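Local coordinates for polysaccharide deacetylase-like protein (Bacillus anthracis, PDB 4V33) that binds zinc and is a putative polysaccharide deacetylase, probably acting on cell-wall polysaccharide, and, with a second such protein, is required for osmotic stability and cell-shape maintenance, at residues Gly115-Glu120 against Ile138-Lys143; Met174-Asp179 against Gln354-Ile359; Thr323-Lys328 against Lys340-Arg345. All coordinates share one frame; numbering follows the deposited sequence. Where two conformers were deposited one is given.

Contact 1 pairs two strands of the fibronectin type III domain, while contacts 2 and 3 lie in the deacetylase fold. The centre of contact 1 is about 24 Å from the centres of both others, and those two centres are about 17 Å apart. Contact 3 is nested inside the chain loop that contact 2 closes, and strand 341-345 leads on to helix 352-359. The two contacts meet where S358 OG lies 3.4 Å from V344 CG1 and where K328 CE lies 3.6 Å from I359 O. Contact 3 lies near the zinc site of D206, H264 and H268: the R343 side chain is about 7 Å from the zinc ion.

Contact 1 (Gly115-Glu120 against Ile138-Lys143); sequences GEFQIE and ITFEQK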
loop_
_atom_site.group_PDB
_atom_site.type_symbol
_atom_site.label_atom_id
_atom_site.label_comp_id
_atom_site.label_asym_id
_atom_site.label_seq_id
_atom_site.Cartn_x
_atom_site.Cartn_y
_atom_site.Cartn_z
ATOM N N GLY A 115 3.862 7.548 9.070
ATOM C CA GLY A 115 2.465 7.164 8.993
ATOM C C GLY A 115 1.532 8.087 9.753
ATOM O O GLY A 115 1.876 9.233 10.059
ATOM N N GLU A 116 0.338 7.581 10.042
ATOM C CA GLU A 116 -0.684 8.346 10.752
ATOM C C GLU A 116 -0.462 8.318 12.263
ATOM O O GLU A 116 -0.268 7.254 12.870
ATOM C CB GLU A 116 -2.070 7.797 10.430
ATOM C CG GLU A 116 -3.224 8.601 11.027
ATOM C CD GLU A 116 -4.550 7.911 10.815
ATOM O OE1 GLU A 116 -4.845 6.946 11.548
ATOM O OE2 GLU A 116 -5.292 8.314 9.900
ATOM N N PHE A 117 -0.478 9.503 12.854
ATOM C CA PHE A 117 -0.423 9.658 14.300
ATOM C C PHE A 117 -1.746 10.256 14.754
ATOM O O PHE A 117 -2.161 11.293 14.248
ATOM C CB PHE A 117 0.704 10.612 14.693
ATOM C CG PHE A 117 2.087 10.088 14.419
ATOM C CD1 PHE A 117 2.606 10.085 13.129
ATOM C CD2 PHE A 117 2.882 9.631 15.458
ATOM C CE1 PHE A 117 3.886 9.622 12.880
ATOM C CE2 PHE A 117 4.171 9.177 15.216
ATOM C CZ PHE A 117 4.668 9.158 13.921
ATOM N N GLN A 118 -2.404 9.609 15.713
ATOM C CA GLN A 118 -3.614 10.174 16.305
ATOM C C GLN A 118 -3.272 11.084 17.477
ATOM O O GLN A 118 -2.285 10.854 18.183
ATOM C CB GLN A 118 -4.578 9.058 16.723
ATOM C CG GLN A 118 -5.128 8.326 15.500
ATOM C CD GLN A 118 -6.160 7.274 15.824
ATOM O OE1 GLN A 118 -7.170 7.554 16.473
ATOM N NE2 GLN A 118 -5.922 6.052 15.358
ATOM N N ILE A 119 -4.076 12.133 17.653
ATOM C CA ILE A 119 -3.845 13.138 18.680
ATOM C C ILE A 119 -5.146 13.389 19.441
ATOM O O ILE A 119 -6.159 13.738 18.840
ATOM C CB ILE A 119 -3.371 14.482 18.067
ATOM C CG1 ILE A 119 -2.144 14.272 17.171
ATOM C CG2 ILE A 119 -3.079 15.504 19.176
ATOM C CD1 ILE A 119 -1.811 15.472 16.284
ATOM N N GLU A 120 -5.118 13.202 20.760
ATOM C CA GLU A 120 -6.247 13.561 21.616
ATOM C C GLU A 120 -5.777 14.614 22.594
ATOM O O GLU A 120 -4.846 14.374 23.363
ATOM C CB GLU A 120 -6.743 12.374 22.435
ATOM C CG GLU A 120 -7.336 11.219 21.676
ATOM C CD GLU A 120 -7.879 10.157 22.627
ATOM O OE1 GLU A 120 -7.613 10.254 23.852
ATOM O OE2 GLU A 120 -8.575 9.236 22.159
ATOM N N ILE A 138 -2.294 13.521 12.358
ATOM C CA ILE A 138 -1.310 14.049 11.427
ATOM C C ILE A 138 -0.638 12.871 10.737
ATOM O O ILE A 138 -0.340 11.859 11.369
ATOM C CB ILE A 138 -0.263 14.925 12.138
ATOM C CG1 ILE A 138 0.736 15.487 11.125
ATOM C CG2 ILE A 138 0.445 14.154 13.254
ATOM C CD1 ILE A 138 1.610 16.576 11.689
ATOM N N THR A 139 -0.419 12.994 9.432
ATOM C CA THR A 139 0.159 11.891 8.676
ATOM C C THR A 139 1.468 12.272 7.998
ATOM O O THR A 139 1.515 13.184 7.174
ATOM C CB THR A 139 -0.825 11.358 7.618
ATOM O OG1 THR A 139 -2.001 10.858 8.270
ATOM C CG2 THR A 139 -0.171 10.231 6.815
ATOM N N PHE A 140 2.532 11.566 8.373
ATOM C CA PHE A 140 3.811 11.658 7.685
ATOM C C PHE A 140 3.881 10.508 6.687
ATOM O O PHE A 140 4.070 9.354 7.071
ATOM C CB PHE A 140 4.965 11.597 8.701
ATOM C CG PHE A 140 5.039 12.812 9.589
ATOM C CD1 PHE A 140 4.296 12.883 10.753
ATOM C CD2 PHE A 140 5.819 13.898 9.229
ATOM C CE1 PHE A 140 4.346 14.010 11.553
ATOM C CE2 PHE A 140 5.873 15.026 10.026
ATOM C CZ PHE A 140 5.135 15.082 11.189
ATOM N N GLU A 141 3.703 10.832 5.410
ATOM C CA GLU A 141 3.523 9.814 4.371
ATOM C C GLU A 141 4.590 8.735 4.382
ATOM O O GLU A 141 5.786 9.029 4.422
ATOM C CB GLU A 141 3.473 10.455 2.980
ATOM C CG GLU A 141 2.239 11.301 2.721
ATOM C CD GLU A 141 0.948 10.495 2.734
ATOM O OE1 GLU A 141 1.003 9.264 2.545
ATOM O OE2 GLU A 141 -0.130 11.101 2.937
ATOM N N GLN A 142 4.141 7.484 4.378
ATOM C CA GLN A 142 5.049 6.346 4.301
ATOM C C GLN A 142 5.292 5.915 2.869
ATOM O O GLN A 142 4.389 5.949 2.032
ATOM C CB GLN A 142 4.484 5.148 5.074
ATOM C CG GLN A 142 4.264 5.422 6.534
ATOM C CD GLN A 142 4.127 4.160 7.362
ATOM O OE1 GLN A 142 4.921 3.921 8.267
ATOM N NE2 GLN A 142 3.094 3.369 7.086
ATOM N N LYS A 143 6.519 5.494 2.598
ATOM C CA LYS A 143 6.835 4.908 1.302
ATOM C C LYS A 143 6.210 3.519 1.218
ATOM O O LYS A 143 6.068 2.817 2.227
ATOM C CB LYS A 143 8.348 4.845 1.087
ATOM C CG LYS A 143 9.069 3.833 1.965
ATOM C CD LYS A 143 10.577 4.021 1.899
ATOM C CE LYS A 143 11.303 2.975 2.734
ATOM N NZ LYS A 143 10.905 3.031 4.169
HETATM O O HOH W 1 -3.958 9.333 7.397
#
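G115 and F140 exchange two backbone hydrogen bonds as an antiparallel pair. G115 N donates to F140 O at 2.7 Å, and F140 N returns a bond to G115 O at 3.0 Å. F117 and I138 pair in the same way. Here F117 N reaches I138 O at 2.8 Å in a nearly straight bond (170°). E116 and T139 form the non-hydrogen-bonded pair between them, and a water joins E116 OE2 to T139 OG1.

F117 and F140 lie on the other face. Their rings are almost perpendicular (89°), with F117 CE1 3.9 Å from F140 CD1. I138 CG2 packs 3.8 Å from F117 CB, and I119 CD1 meets the same methyl. Q142 CG touches G115 N at 3.3 Å. Q142 CD lies 3.8 Å from G115 CA, where a CB on G115 would be tight against it.

Outside partners fix the polar ends. E116 binds T82 and K195, while Q142 NE2 donates to I193 O and V196 O. F105 and F110 meet the F117 ring edge-to-face. The hairpin of strands 115-124 and 130-140 belongs to the fibronectin type III domain. It continues the antiparallel sheet beside strand 74-81, and I119 and I138 touch strands 48-51 and 60-66.

Contact 2 (Met174-Asp179 against Gln354-Ile359); sequences MKYLKD and QFASSI. With ACT (acetate ion), chain E.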
loop_
_atom_site.group_PDB
_atom_site.type_symbol
_atom_site.label_atom_id
_atom_site.label_comp_id
_atom_site.label_asym_id
_atom_site.label_seq_id
_atom_site.Cartn_x
_atom_site.Cartn_y
_atom_site.Cartn_z
ATOM N N MET A 174 9.303 -14.025 0.831
ATOM C CA MET A 174 8.100 -13.840 1.635
ATOM C C MET A 174 8.383 -14.067 3.120
ATOM O O MET A 174 7.823 -13.380 3.980
ATOM C CB MET A 174 6.975 -14.742 1.145
ATOM C CG MET A 174 6.519 -14.440 -0.273
ATOM S SD MET A 174 5.832 -12.772 -0.526
ATOM C CE MET A 174 7.229 -11.923 -1.261
ATOM N N LYS A 175 9.264 -15.014 3.423
ATOM C CA LYS A 175 9.633 -15.264 4.813
ATOM C C LYS A 175 10.345 -14.047 5.390
ATOM O O LYS A 175 10.188 -13.730 6.577
ATOM C CB LYS A 175 10.524 -16.510 4.929
ATOM C CG LYS A 175 10.885 -16.878 6.360
ATOM C CD LYS A 175 11.685 -18.166 6.405
ATOM C CE LYS A 175 11.913 -18.650 7.837
ATOM N NZ LYS A 175 12.828 -17.764 8.609
ATOM N N TYR A 176 11.126 -13.363 4.557
ATOM C CA TYR A 176 11.756 -12.122 4.996
ATOM C C TYR A 176 10.692 -11.096 5.404
ATOM O O TYR A 176 10.819 -10.440 6.439
ATOM C CB TYR A 176 12.705 -11.551 3.930
ATOM C CG TYR A 176 13.387 -10.278 4.391
ATOM C CD1 TYR A 176 12.791 -9.044 4.186
ATOM C CD2 TYR A 176 14.605 -10.316 5.056
ATOM C CE1 TYR A 176 13.388 -7.874 4.629
ATOM C CE2 TYR A 176 15.213 -9.147 5.500
ATOM C CZ TYR A 176 14.596 -7.932 5.275
ATOM O OH TYR A 176 15.188 -6.765 5.716
ATOM N N LEU A 177 9.641 -10.968 4.600
ATOM C CA LEU A 177 8.555 -10.052 4.940
ATOM C C LEU A 177 7.905 -10.456 6.268
ATOM O O LEU A 177 7.618 -9.607 7.131
ATOM C CB LEU A 177 7.517 -10.019 3.818
ATOM C CG LEU A 177 8.038 -9.551 2.461
ATOM C CD1 LEU A 177 6.889 -9.472 1.460
ATOM C CD2 LEU A 177 8.713 -8.197 2.603
ATOM N N LYS A 178 7.669 -11.755 6.426
ATOM C CA LYS A 178 7.039 -12.295 7.630
ATOM C C LYS A 178 7.881 -12.031 8.865
ATOM O O LYS A 178 7.356 -11.629 9.906
ATOM C CB LYS A 178 6.810 -13.803 7.481
ATOM C CG LYS A 178 6.174 -14.483 8.691
ATOM C CD LYS A 178 5.887 -15.951 8.398
ATOM C CE LYS A 178 5.256 -16.640 9.609
ATOM N NZ LYS A 178 4.893 -18.059 9.320
ATOM N N ASP A 179 9.188 -12.253 8.746
ATOM C CA ASP A 179 10.096 -12.112 9.875
ATOM C C ASP A 179 10.429 -10.668 10.247
ATOM O O ASP A 179 10.964 -10.416 11.333
ATOM C CB ASP A 179 11.400 -12.866 9.598
ATOM C CG ASP A 179 11.209 -14.361 9.571
ATOM O OD1 ASP A 179 10.139 -14.827 10.013
ATOM O OD2 ASP A 179 12.136 -15.062 9.115
ATOM N N GLN A 354 19.453 -8.629 -1.609
ATOM C CA GLN A 354 19.090 -7.645 -2.627
ATOM C C GLN A 354 17.616 -7.264 -2.519
ATOM O O GLN A 354 17.246 -6.093 -2.667
ATOM C CB GLN A 354 19.410 -8.187 -4.020
ATOM C CG GLN A 354 20.890 -8.198 -4.324
ATOM C CD GLN A 354 21.217 -8.917 -5.615
ATOM O OE1 GLN A 354 20.605 -9.937 -5.948
ATOM N NE2 GLN A 354 22.199 -8.396 -6.351
ATOM N N PHE A 355 16.782 -8.267 -2.268
ATOM C CA PHE A 355 15.351 -8.071 -2.039
ATOM C C PHE A 355 15.145 -7.088 -0.886
ATOM O O PHE A 355 14.442 -6.070 -1.025
ATOM C CB PHE A 355 14.727 -9.442 -1.712
ATOM C CG PHE A 355 13.260 -9.399 -1.343
ATOM C CD1 PHE A 355 12.281 -9.357 -2.331
ATOM C CD2 PHE A 355 12.865 -9.456 -0.011
ATOM C CE1 PHE A 355 10.928 -9.347 -1.983
ATOM C CE2 PHE A 355 11.519 -9.447 0.332
ATOM C CZ PHE A 355 10.557 -9.389 -0.657
ATOM N N ALA A 356 15.774 -7.378 0.247
ATOM C CA ALA A 356 15.675 -6.530 1.427
ATOM C C ALA A 356 16.122 -5.093 1.153
ATOM O O ALA A 356 15.455 -4.147 1.549
ATOM C CB ALA A 356 16.494 -7.128 2.565
ATOM N N SER A 357 17.250 -4.923 0.472
ATOM C CA SER A 357 17.748 -3.580 0.180
ATOM C C SER A 357 16.781 -2.770 -0.677
ATOM O O SER A 357 16.701 -1.545 -0.542
ATOM C CB SER A 357 19.102 -3.653 -0.519
ATOM O OG SER A 357 20.080 -4.105 0.384
ATOM N N SER A 358 16.055 -3.460 -1.552
ATOM C CA SER A 358 15.182 -2.811 -2.531
ATOM C C SER A 358 13.855 -2.369 -1.925
ATOM O O SER A 358 13.144 -1.557 -2.527
ATOM C CB SER A 358 14.924 -3.738 -3.724
ATOM O OG SER A 358 13.976 -4.749 -3.406
ATOM N N ILE A 359 13.518 -2.891 -0.747
ATOM C CA ILE A 359 12.239 -2.539 -0.114
ATOM C C ILE A 359 12.345 -1.772 1.204
ATOM O O ILE A 359 11.384 -1.119 1.612
ATOM C CB ILE A 359 11.371 -3.786 0.152
ATOM C CG1 ILE A 359 12.046 -4.697 1.188
ATOM C CG2 ILE A 359 11.080 -4.520 -1.150
ATOM C CD1 ILE A 359 11.226 -5.924 1.564
HETATM C C ACT E . 13.475 -4.153 7.296
HETATM O O ACT E . 13.399 -4.743 6.199
HETATM O OXT ACT E . 12.580 -3.313 7.520
HETATM C CH3 ACT E . 14.573 -4.437 8.280
#
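Two helices of the deacetylase fold, a distorted (beta/alpha) barrel in this family, pack here through Y176 and L177 on one side and F355, A356 and I359 on the other. Helix 167-179 and helix 352-359 come from distant parts of the chain. The axes of the two short segments approach to 10.7 Å and cross at -54°. No hydrogen bond links them, so the join is apolar.

L177 occupies the middle of the seam. Its CD2 methyl sits at the edge of the F355 ring, near the ring plane, 3.8 Å from F355 CE2. The same methyl meets I359 CD1 at 3.5 Å. I359 reaches it with CG1 placed between the backbone N and the carbonyl carbon (chi1 65°). M174 starts out pointing away from the other helix, but its side chain bends back and brings CE to 4.2 Å from F355 CZ.

Below this layer the same residues rest on the sheet. F355 and I359 touch L147 of strand 146-149, and L177 touches I200 and V202 of strand 199-206. Both helices thus pack on these strands as well. S358 OG donates to F355 O within its own helix.

Y176 borders the apolar seam on its other side. Its CG is anti to the backbone N (chi1 -179°), which sends the ring across toward the second helix. Y176 CD1 lies 4.1 Å from F355 CE2, at the edge of the F355 ring. The A356 methyl approaches the tyrosine obliquely, with CB 3.4 Å from Y176 CZ. An acetate, probably from the crystallisation liquor, is held by Y182 OH and K198 NZ. Y176 OH donates to the acetate O at 2.7 Å, with that oxygen near the plane of the tyrosine ring.

Contact 3 (Thr323-Lys328 against Lys340-Arg345); sequences TTKPGK and KMKRVR
K342 lays its extended aliphatic chain obliquely across K325 and alongside the backbone of P326 and G327. K342 CE meets K325 CE at 3.9 Å, while the two ammonium nitrogens stay 5.1 Å apart (K325 NZ to K342 NZ). K342 CB also packs on K325 O. G327 has no side chain, so K342 CD can pass close to its CA. V344 CG2 touches G327 O at 3.5 Å, and a water bridges that oxygen to K342 O.

R343 carries the main polar link. Its NE donates to T323 O at 2.9 Å in an almost straight bond (177°), and the oxygen lies in the guanidinium plane. The chain bends at chi3 (-79°) to bring NE there. The rest of the group is held from outside the two segments: NH2 forms a salt bridge with D205, and NH1 bonds T203 OG1. Three residues therefore fix the rotation of the guanidinium.

The backbones are also joined. T323 N donates to M341 O at 2.8 Å, and R343 N to K325 O at 3.0 Å. T323 OG1 accepts from K325 N, forming an ST turn. A water links T324 O to R343 O.

Strands 320-326 and 341-345 pair in parallel in the sheet, but the axes of these two short segments are inclined at 71°. Strand 341-345 also pairs with 146-149. R343 reaches in toward the zinc site. Its partner D205 adjoins the zinc ligand D206 in sequence, a pair of aspartates typical of the polysaccharide deacetylase active site.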
loop_
_atom_site.group_PDB
_atom_site.type_symbol
_atom_site.label_atom_id
_atom_site.label_comp_id
_atom_site.label_asym_id
_atom_site.label_seq_id
_atom_site.Cartn_x
_atom_site.Cartn_y
_atom_site.Cartn_z
ATOM N N THR A 323 3.182 0.892 -13.228
ATOM C CA THR A 323 4.120 0.925 -14.343
ATOM C C THR A 323 5.270 -0.030 -14.057
ATOM O O THR A 323 5.210 -0.814 -13.110
ATOM C CB THR A 323 4.691 2.349 -14.527
ATOM O OG1 THR A 323 5.607 2.640 -13.459
ATOM C CG2 THR A 323 3.570 3.394 -14.530
ATOM N N THR A 324 6.312 0.013 -14.882
ATOM C CA THR A 324 7.534 -0.705 -14.543
ATOM C C THR A 324 8.692 0.235 -14.235
ATOM O O THR A 324 9.851 -0.188 -14.210
ATOM C CB THR A 324 7.953 -1.712 -15.638
ATOM O OG1 THR A 324 8.187 -1.025 -16.872
ATOM C CG2 THR A 324 6.872 -2.769 -15.833
ATOM N N LYS A 325 8.387 1.510 -13.998
ATOM C CA LYS A 325 9.424 2.451 -13.591
ATOM C C LYS A 325 9.920 2.026 -12.214
ATOM O O LYS A 325 9.120 1.741 -11.329
ATOM C CB LYS A 325 8.875 3.879 -13.555
ATOM C CG LYS A 325 9.930 4.939 -13.278
ATOM C CD LYS A 325 9.361 6.343 -13.462
ATOM C CE LYS A 325 10.381 7.403 -13.078
ATOM N NZ LYS A 325 9.877 8.785 -13.337
ATOM N N PRO A 326 11.244 1.960 -12.026
ATOM C CA PRO A 326 11.761 1.433 -10.756
ATOM C C PRO A 326 11.650 2.411 -9.594
ATOM O O PRO A 326 11.818 3.619 -9.762
ATOM C CB PRO A 326 13.239 1.168 -11.060
ATOM C CG PRO A 326 13.564 2.090 -12.196
ATOM C CD PRO A 326 12.311 2.170 -13.022
ATOM N N GLY A 327 11.382 1.880 -8.410
ATOM C CA GLY A 327 11.326 2.712 -7.224
ATOM C C GLY A 327 10.167 2.359 -6.321
ATOM O O GLY A 327 9.384 1.460 -6.626
ATOM N N LYS A 328 10.087 3.053 -5.189
ATOM C CA LYS A 328 8.975 2.896 -4.259
ATOM C C LYS A 328 7.991 4.027 -4.441
ATOM O O LYS A 328 8.384 5.160 -4.712
ATOM C CB LYS A 328 9.479 2.933 -2.821
ATOM C CG LYS A 328 10.556 1.939 -2.508
ATOM C CD LYS A 328 10.963 2.076 -1.051
ATOM C CE LYS A 328 12.306 1.440 -0.800
ATOM N NZ LYS A 328 13.383 2.086 -1.607
ATOM N N LYS A 340 0.154 6.003 -12.088
ATOM C CA LYS A 340 1.527 6.039 -12.584
ATOM C C LYS A 340 2.476 5.471 -11.538
ATOM O O LYS A 340 3.585 5.977 -11.347
ATOM C CB LYS A 340 1.937 7.477 -12.916
ATOM C CG LYS A 340 1.166 8.078 -14.071
ATOM C CD LYS A 340 1.780 9.389 -14.522
ATOM C CE LYS A 340 1.368 10.530 -13.631
ATOM N NZ LYS A 340 1.527 11.839 -14.350
ATOM N N MET A 341 2.036 4.409 -10.874
ATOM C CA MET A 341 2.724 3.897 -9.692
ATOM C C MET A 341 3.966 3.069 -10.036
ATOM O O MET A 341 3.885 2.086 -10.770
ATOM C CB MET A 341 1.734 3.073 -8.856
ATOM C CG MET A 341 2.191 2.700 -7.461
ATOM S SD MET A 341 0.806 2.088 -6.462
ATOM C CE MET A 341 -0.157 3.583 -6.247
ATOM N N LYS A 342 5.106 3.469 -9.477
ATOM C CA LYS A 342 6.362 2.746 -9.669
ATOM C C LYS A 342 6.315 1.374 -9.013
ATOM O O LYS A 342 5.549 1.147 -8.071
ATOM C CB LYS A 342 7.521 3.513 -9.038
ATOM C CG LYS A 342 7.873 4.841 -9.675
ATOM C CD LYS A 342 8.865 5.561 -8.764
ATOM C CE LYS A 342 9.310 6.891 -9.329
ATOM N NZ LYS A 342 10.199 7.592 -8.360
ATOM N N ARG A 343 7.167 0.473 -9.495
ATOM C CA ARG A 343 7.292 -0.852 -8.904
ATOM C C ARG A 343 8.743 -1.287 -8.744
ATOM O O ARG A 343 9.642 -0.806 -9.439
ATOM C CB ARG A 343 6.509 -1.896 -9.708
ATOM C CG ARG A 343 4.994 -1.697 -9.637
ATOM C CD ARG A 343 4.260 -2.940 -10.080
ATOM N NE ARG A 343 4.225 -3.066 -11.540
ATOM C CZ ARG A 343 3.734 -4.126 -12.167
ATOM N NH1 ARG A 343 3.268 -5.157 -11.461
ATOM N NH2 ARG A 343 3.703 -4.154 -13.500
ATOM N N VAL A 344 8.950 -2.206 -7.808
ATOM C CA VAL A 344 10.263 -2.804 -7.584
ATOM C C VAL A 344 10.313 -4.164 -8.283
ATOM O O VAL A 344 9.578 -5.087 -7.921
ATOM C CB VAL A 344 10.532 -2.969 -6.068
ATOM C CG1 VAL A 344 11.885 -3.645 -5.838
ATOM C CG2 VAL A 344 10.471 -1.609 -5.357
ATOM N N ARG A 345 11.171 -4.286 -9.290
ATOM C CA ARG A 345 11.289 -5.519 -10.062
ATOM C C ARG A 345 12.117 -6.559 -9.312
ATOM O O ARG A 345 13.221 -6.264 -8.864
ATOM C CB ARG A 345 11.944 -5.215 -11.407
ATOM C CG ARG A 345 12.197 -6.438 -12.265
ATOM C CD ARG A 345 12.854 -6.059 -13.601
ATOM N NE ARG A 345 11.972 -5.294 -14.480
ATOM C CZ ARG A 345 11.067 -5.840 -15.287
ATOM N NH1 ARG A 345 10.895 -7.156 -15.308
ATOM N NH2 ARG A 345 10.316 -5.061 -16.063
HETATM O O HOH W 2 5.786 5.294 -12.754
HETATM O O HOH W 3 10.437 -1.782 -11.936
HETATM O O HOH W 4 11.500 -1.947 -15.832
HETATM O O HOH W 5 6.948 0.654 -5.717
HETATM O O HOH W 6 8.726 7.616 -5.340
#